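Long-range contacts in hypothetical protein Lmaj011689 (Leishmania major, PDB 1YQF), which is of unknown function but belongs to the MAM33 mitochondrial glycoprotein family and is a sequence homologue of human p32: residues V78-N83 with L181-A186; E72-V77 with V96-K101. One frame throughout, in Å; residues are numbered along the deposited sequence.

Interaction 1: V78-N83 with L181-A186; sequences VRYSTN and LYSFWA
Tyr-80 and Tyr-182 meet at about a right angle. The hydroxyl end of Tyr-80 comes in over one face of the Tyr-182 ring, with OH of Tyr-80 3.3 Å from CD2 of Tyr-182. That same CD2 lies at the edge of the Tyr-80 ring, near its plane. The Tyr-80 OH is buried here and has no hydrogen-bond partner in the model. A first torsion of 62° sets CG of Tyr-80 between its backbone N and carbonyl carbon, and the ring reaches the helix from there. Next to the rings, CG2 of Thr-82 packs on CB of Ala-186 at 3.7 Å. Ser-183 fits beside Thr-82, its OG 4.0 Å from the Thr-82 CA, but this hydroxyl hydrogen-bonds to O of Val-179 one helical turn back. The contact seats the long C-terminal helix 173-202 against the end of strand 74-81 in the antiparallel sheet, consistent with the fold of the p32 (MAM33) family. Further out, Phe-65 meets the Tyr-182 ring edge-to-face, and Phe-178 also packs on it. At the end of the strand, Ser-81 OG accepts from N of Asn-83 in an ST turn. The Asn-83 amide bonds to Leu-145 and Thr-147 of the second subunit.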
loop_
_atom_site.group_PDB
_atom_site.type_symbol
_atom_site.label_atom_id
_atom_site.label_comp_id
_atom_site.label_asym_id
_atom_site.label_seq_id
_atom_site.Cartn_x
_atom_site.Cartn_y
_atom_site.Cartn_z
ATOM N N VAL A 78 6.119 -22.072 -0.480
ATOM C CA VAL A 78 6.575 -21.048 -1.413
ATOM C C VAL A 78 5.336 -20.452 -2.066
ATOM O O VAL A 78 4.645 -21.120 -2.829
ATOM C CB VAL A 78 7.511 -21.620 -2.488
ATOM C CG1 VAL A 78 7.955 -20.521 -3.451
ATOM C CG2 VAL A 78 8.720 -22.287 -1.839
ATOM N N ARG A 79 5.061 -19.193 -1.754
ATOM C CA ARG A 79 3.842 -18.529 -2.188
ATOM C C ARG A 79 4.137 -17.508 -3.272
ATOM O O ARG A 79 5.097 -16.753 -3.185
ATOM C CB ARG A 79 3.184 -17.847 -0.989
ATOM C CG ARG A 79 1.960 -17.012 -1.329
ATOM C CD ARG A 79 1.188 -16.574 -0.107
ATOM N NE ARG A 79 0.619 -17.706 0.627
ATOM C CZ ARG A 79 0.154 -17.643 1.871
ATOM N NH1 ARG A 79 0.188 -16.502 2.539
ATOM N NH2 ARG A 79 -0.350 -18.723 2.456
ATOM N N TYR A 80 3.294 -17.488 -4.294
ATOM C CA TYR A 80 3.417 -16.523 -5.380
ATOM C C TYR A 80 2.065 -16.221 -5.991
ATOM O O TYR A 80 1.091 -16.935 -5.759
ATOM C CB TYR A 80 4.350 -17.051 -6.465
ATOM C CG TYR A 80 3.865 -18.326 -7.113
ATOM C CD1 TYR A 80 3.995 -19.547 -6.464
ATOM C CD2 TYR A 80 3.277 -18.312 -8.376
ATOM C CE1 TYR A 80 3.549 -20.722 -7.049
ATOM C CE2 TYR A 80 2.831 -19.486 -8.973
ATOM C CZ TYR A 80 2.972 -20.686 -8.303
ATOM O OH TYR A 80 2.530 -21.855 -8.879
ATOM N N SER A 81 2.030 -15.162 -6.787
ATOM C CA SER A 81 0.834 -14.756 -7.508
ATOM C C SER A 81 1.154 -14.755 -8.997
ATOM O O SER A 81 2.271 -14.408 -9.397
ATOM C CB SER A 81 0.390 -13.360 -7.057
ATOM O OG SER A 81 -0.739 -12.914 -7.794
ATOM N N THR A 82 0.180 -15.140 -9.816
ATOM C CA THR A 82 0.347 -15.120 -11.270
ATOM C C THR A 82 -0.117 -13.783 -11.848
ATOM O O THR A 82 -0.114 -13.596 -13.063
ATOM C CB THR A 82 -0.423 -16.278 -11.924
ATOM O OG1 THR A 82 -1.833 -16.151 -11.654
ATOM C CG2 THR A 82 -0.034 -17.609 -11.304
ATOM N N ASN A 83 -0.524 -12.868 -10.970
ATOM C CA ASN A 83 -0.827 -11.495 -11.362
ATOM C C ASN A 83 0.465 -10.743 -11.624
ATOM O O ASN A 83 1.478 -10.967 -10.954
ATOM C CB ASN A 83 -1.623 -10.763 -10.273
ATOM C CG ASN A 83 -3.120 -10.985 -10.390
ATOM O OD1 ASN A 83 -3.656 -11.093 -11.494
ATOM N ND2 ASN A 83 -3.802 -11.047 -9.247
ATOM N N LEU A 181 7.329 -20.042 -15.401
ATOM C CA LEU A 181 6.625 -20.819 -16.420
ATOM C C LEU A 181 5.157 -21.031 -16.072
ATOM O O LEU A 181 4.301 -21.029 -16.954
ATOM C CB LEU A 181 7.297 -22.184 -16.620
ATOM C CG LEU A 181 8.610 -22.231 -17.406
ATOM C CD1 LEU A 181 9.137 -23.659 -17.436
ATOM C CD2 LEU A 181 8.447 -21.691 -18.824
ATOM N N TYR A 182 4.875 -21.220 -14.787
ATOM C CA TYR A 182 3.514 -21.447 -14.320
ATOM C C TYR A 182 2.716 -20.154 -14.399
ATOM O O TYR A 182 1.528 -20.175 -14.692
ATOM C CB TYR A 182 3.508 -21.979 -12.885
ATOM C CG TYR A 182 2.174 -22.538 -12.461
ATOM C CD1 TYR A 182 1.861 -23.871 -12.674
ATOM C CD2 TYR A 182 1.216 -21.728 -11.857
ATOM C CE1 TYR A 182 0.633 -24.391 -12.290
ATOM C CE2 TYR A 182 -0.019 -22.238 -11.469
ATOM C CZ TYR A 182 -0.303 -23.569 -11.688
ATOM O OH TYR A 182 -1.519 -24.084 -11.308
ATOM N N SER A 183 3.381 -19.028 -14.154
ATOM C CA SER A 183 2.743 -17.721 -14.258
ATOM C C SER A 183 2.327 -17.416 -15.698
ATOM O O SER A 183 1.225 -16.923 -15.923
ATOM C CB SER A 183 3.662 -16.622 -13.728
ATOM O OG SER A 183 3.819 -16.738 -12.324
ATOM N N PHE A 184 3.200 -17.716 -16.663
ATOM C CA PHE A 184 2.884 -17.510 -18.078
ATOM C C PHE A 184 1.681 -18.360 -18.466
ATOM O O PHE A 184 0.776 -17.884 -19.142
ATOM C CB PHE A 184 4.064 -17.881 -18.998
ATOM C CG PHE A 184 5.236 -16.924 -18.941
ATOM C CD1 PHE A 184 5.054 -15.547 -18.807
ATOM C CD2 PHE A 184 6.536 -17.412 -19.049
ATOM C CE1 PHE A 184 6.152 -14.683 -18.765
ATOM C CE2 PHE A 184 7.633 -16.552 -19.009
ATOM C CZ PHE A 184 7.440 -15.189 -18.866
ATOM N N TRP A 185 1.681 -19.619 -18.029
ATOM C CA TRP A 185 0.597 -20.543 -18.341
ATOM C C TRP A 185 -0.714 -20.077 -17.725
ATOM O O TRP A 185 -1.715 -19.975 -18.419
ATOM C CB TRP A 185 0.915 -21.961 -17.853
ATOM C CG TRP A 185 -0.279 -22.870 -17.919
ATOM C CD1 TRP A 185 -0.763 -23.504 -19.023
ATOM C CD2 TRP A 185 -1.153 -23.222 -16.841
ATOM N NE1 TRP A 185 -1.882 -24.234 -18.701
ATOM C CE2 TRP A 185 -2.144 -24.078 -17.366
ATOM C CE3 TRP A 185 -1.202 -22.895 -15.478
ATOM C CZ2 TRP A 185 -3.164 -24.618 -16.581
ATOM C CZ3 TRP A 185 -2.220 -23.434 -14.696
ATOM C CH2 TRP A 185 -3.186 -24.288 -15.253
ATOM N N ALA A 186 -0.690 -19.806 -16.423
ATOM C CA ALA A 186 -1.874 -19.366 -15.686
ATOM C C ALA A 186 -2.414 -18.039 -16.202
ATOM O O ALA A 186 -3.623 -17.818 -16.193
ATOM C CB ALA A 186 -1.571 -19.262 -14.191
#

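Interaction 2: E72-V77 with V96-K101; sequences EGEDLV and VYITQK
Strands 74-77 and 96-99 run antiparallel, with Asp-75/Thr-99 and Val-77/Tyr-97 as hydrogen-bonded pairs and Leu-76/Ile-98 as the non-hydrogen-bonded pair between them. Each hydrogen-bonded pair has two backbone bonds. The shortest runs from Tyr-97 N to Val-77 O at 2.7 Å. CA of Leu-76 adds a CA-H...O contact to O of Tyr-97, 3.3 Å away. Leu-76 and Ile-98 lie side by side and point the same way, with CD2 of Leu-76 3.7 Å from CG1 of Ile-98. Glu-74 also runs alongside Ile-98, its OE1 3.6 Å from Ile-98 CG2. This carboxylate oxygen forms a salt bridge with Arg-169. These strands form a beta hairpin in the middle of the six-stranded antiparallel sheet; helix 156-168 packs on Ile-98, and Lys-132 of helix 128-132 touches Val-77 and Tyr-97 on the opposite face. There CB of Val-77 touches CB of Tyr-97 at 4.1 Å. Val-77 O lies at the edge of the Tyr-97 ring. A water joins Asp-75 O to OG1 of Thr-99, which also hydrogen-bonds to Thr-105. At the strand end, Gln-100 bends at chi2 (-67°), bringing its amide alongside the Glu-74 carboxylate. Their planes are 83° apart. A second water bridges them, donating to OE2 of Glu-74 and accepting from NE2 of Gln-100.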
loop_
_atom_site.group_PDB
_atom_site.type_symbol
_atom_site.label_atom_id
_atom_site.label_comp_id
_atom_site.label_asym_id
_atom_site.label_seq_id
_atom_site.Cartn_x
_atom_site.Cartn_y
_atom_site.Cartn_z
ATOM N N GLU A 72 12.656 -32.499 6.678
ATOM C CA GLU A 72 13.266 -32.669 8.003
ATOM C C GLU A 72 12.374 -32.127 9.127
ATOM O O GLU A 72 12.853 -31.449 10.037
ATOM C CB GLU A 72 14.654 -32.000 8.065
ATOM C CG GLU A 72 15.531 -32.185 6.830
ATOM C CD GLU A 72 15.939 -33.625 6.569
ATOM O OE1 GLU A 72 15.701 -34.502 7.427
ATOM O OE2 GLU A 72 16.515 -33.881 5.489
ATOM N N GLY A 73 11.075 -32.415 9.050
ATOM C CA GLY A 73 10.118 -31.955 10.045
ATOM C C GLY A 73 9.607 -30.531 9.853
ATOM O O GLY A 73 8.643 -30.126 10.505
ATOM N N GLU A 74 10.246 -29.772 8.965
ATOM C CA GLU A 74 9.849 -28.395 8.677
ATOM C C GLU A 74 8.721 -28.368 7.646
ATOM O O GLU A 74 8.721 -29.152 6.705
ATOM C CB GLU A 74 11.040 -27.606 8.126
ATOM C CG GLU A 74 12.242 -27.521 9.057
ATOM C CD GLU A 74 13.491 -27.012 8.361
ATOM O OE1 GLU A 74 13.427 -26.717 7.149
ATOM O OE2 GLU A 74 14.540 -26.906 9.028
ATOM N N ASP A 75 7.769 -27.457 7.826
ATOM C CA ASP A 75 6.721 -27.223 6.834
ATOM C C ASP A 75 7.129 -26.060 5.937
ATOM O O ASP A 75 7.177 -24.917 6.382
ATOM C CB ASP A 75 5.392 -26.914 7.523
ATOM C CG ASP A 75 4.862 -28.090 8.317
ATOM O OD1 ASP A 75 5.246 -29.267 8.125
ATOM O OD2 ASP A 75 4.004 -27.877 9.202
ATOM N N LEU A 76 7.429 -26.359 4.675
ATOM C CA LEU A 76 7.838 -25.337 3.714
ATOM C C LEU A 76 6.659 -24.882 2.857
ATOM O O LEU A 76 5.829 -25.690 2.451
ATOM C CB LEU A 76 8.961 -25.850 2.812
ATOM C CG LEU A 76 10.180 -26.474 3.500
ATOM C CD1 LEU A 76 11.142 -27.020 2.456
ATOM C CD2 LEU A 76 10.885 -25.472 4.391
ATOM N N VAL A 77 6.593 -23.580 2.597
ATOM C CA VAL A 77 5.592 -23.015 1.699
ATOM C C VAL A 77 6.248 -21.944 0.835
ATOM O O VAL A 77 6.863 -21.024 1.354
ATOM C CB VAL A 77 4.411 -22.392 2.472
ATOM C CG1 VAL A 77 3.408 -21.760 1.515
ATOM C CG2 VAL A 77 3.713 -23.440 3.339
ATOM N N VAL A 96 8.846 -17.279 0.772
ATOM C CA VAL A 96 9.192 -18.608 1.259
ATOM C C VAL A 96 8.981 -18.662 2.768
ATOM O O VAL A 96 9.563 -17.878 3.500
ATOM C CB VAL A 96 10.664 -18.952 0.945
ATOM C CG1 VAL A 96 10.999 -20.367 1.391
ATOM C CG2 VAL A 96 10.947 -18.791 -0.540
ATOM N N TYR A 97 8.153 -19.593 3.225
ATOM C CA TYR A 97 7.895 -19.769 4.647
ATOM C C TYR A 97 8.475 -21.095 5.128
ATOM O O TYR A 97 8.272 -22.134 4.509
ATOM C CB TYR A 97 6.394 -19.708 4.935
ATOM C CG TYR A 97 5.733 -18.440 4.443
ATOM C CD1 TYR A 97 5.274 -18.339 3.131
ATOM C CD2 TYR A 97 5.569 -17.341 5.281
ATOM C CE1 TYR A 97 4.669 -17.172 2.665
ATOM C CE2 TYR A 97 4.965 -16.171 4.823
ATOM C CZ TYR A 97 4.516 -16.097 3.513
ATOM O OH TYR A 97 3.909 -14.956 3.045
ATOM N N ILE A 98 9.207 -21.045 6.233
ATOM C CA ILE A 98 9.783 -22.234 6.850
ATOM C C ILE A 98 9.261 -22.272 8.278
ATOM O O ILE A 98 9.653 -21.456 9.103
ATOM C CB ILE A 98 11.331 -22.171 6.824
ATOM C CG1 ILE A 98 11.831 -22.003 5.386
ATOM C CG2 ILE A 98 11.932 -23.429 7.451
ATOM C CD1 ILE A 98 13.340 -21.957 5.243
ATOM N N THR A 99 8.365 -23.213 8.558
ATOM C CA THR A 99 7.723 -23.307 9.862
ATOM C C THR A 99 8.256 -24.500 10.655
ATOM O O THR A 99 8.233 -25.636 10.183
ATOM C CB THR A 99 6.195 -23.418 9.685
ATOM O OG1 THR A 99 5.678 -22.186 9.166
ATOM C CG2 THR A 99 5.489 -23.590 11.037
ATOM N N GLN A 100 8.729 -24.227 11.865
ATOM C CA GLN A 100 9.232 -25.259 12.762
ATOM C C GLN A 100 8.076 -25.981 13.445
ATOM O O GLN A 100 6.921 -25.570 13.332
ATOM C CB GLN A 100 10.146 -24.642 13.826
ATOM C CG GLN A 100 11.354 -23.874 13.281
ATOM C CD GLN A 100 12.379 -24.755 12.577
ATOM O OE1 GLN A 100 12.372 -25.974 12.727
ATOM N NE2 GLN A 100 13.262 -24.133 11.809
ATOM N N LYS A 101 8.399 -27.061 14.151
ATOM C CA LYS A 101 7.411 -27.844 14.896
ATOM C C LYS A 101 6.669 -26.983 15.927
ATOM O O LYS A 101 5.448 -27.089 16.074
ATOM C CB LYS A 101 8.101 -29.034 15.580
ATOM C CG LYS A 101 7.170 -29.955 16.367
ATOM C CD LYS A 101 7.738 -31.370 16.502
ATOM C CE LYS A 101 9.056 -31.406 17.276
ATOM N NZ LYS A 101 8.921 -30.926 18.679
HETATM O O HOH W 1 15.333 -24.450 9.919
HETATM O O HOH W 2 5.646 -22.671 6.483
#

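Both interactions use strand 74-81, and their centres are about 21 Å apart. The centre of interaction 1 is about 5 Å from the centre of the chain, where the strand meets the C-terminal helix. The centre of interaction 2 is about 17 Å from the chain centre. It is also largely buried, but Asp-75 is exposed. The chemistry differs accordingly. The 78-83/181-186 contact is side-chain packing of the strand end and the residue after it on a helix. The 72-77/96-101 contact is backbone pairing within the sheet, with ordered waters added. The two contacts touch where Arg-79 CB packs on Tyr-97 CE1 at 4.0 Å. Each also borders a different neighbouring subunit, interaction 2 through Gln-100 on Phe-201 of the third.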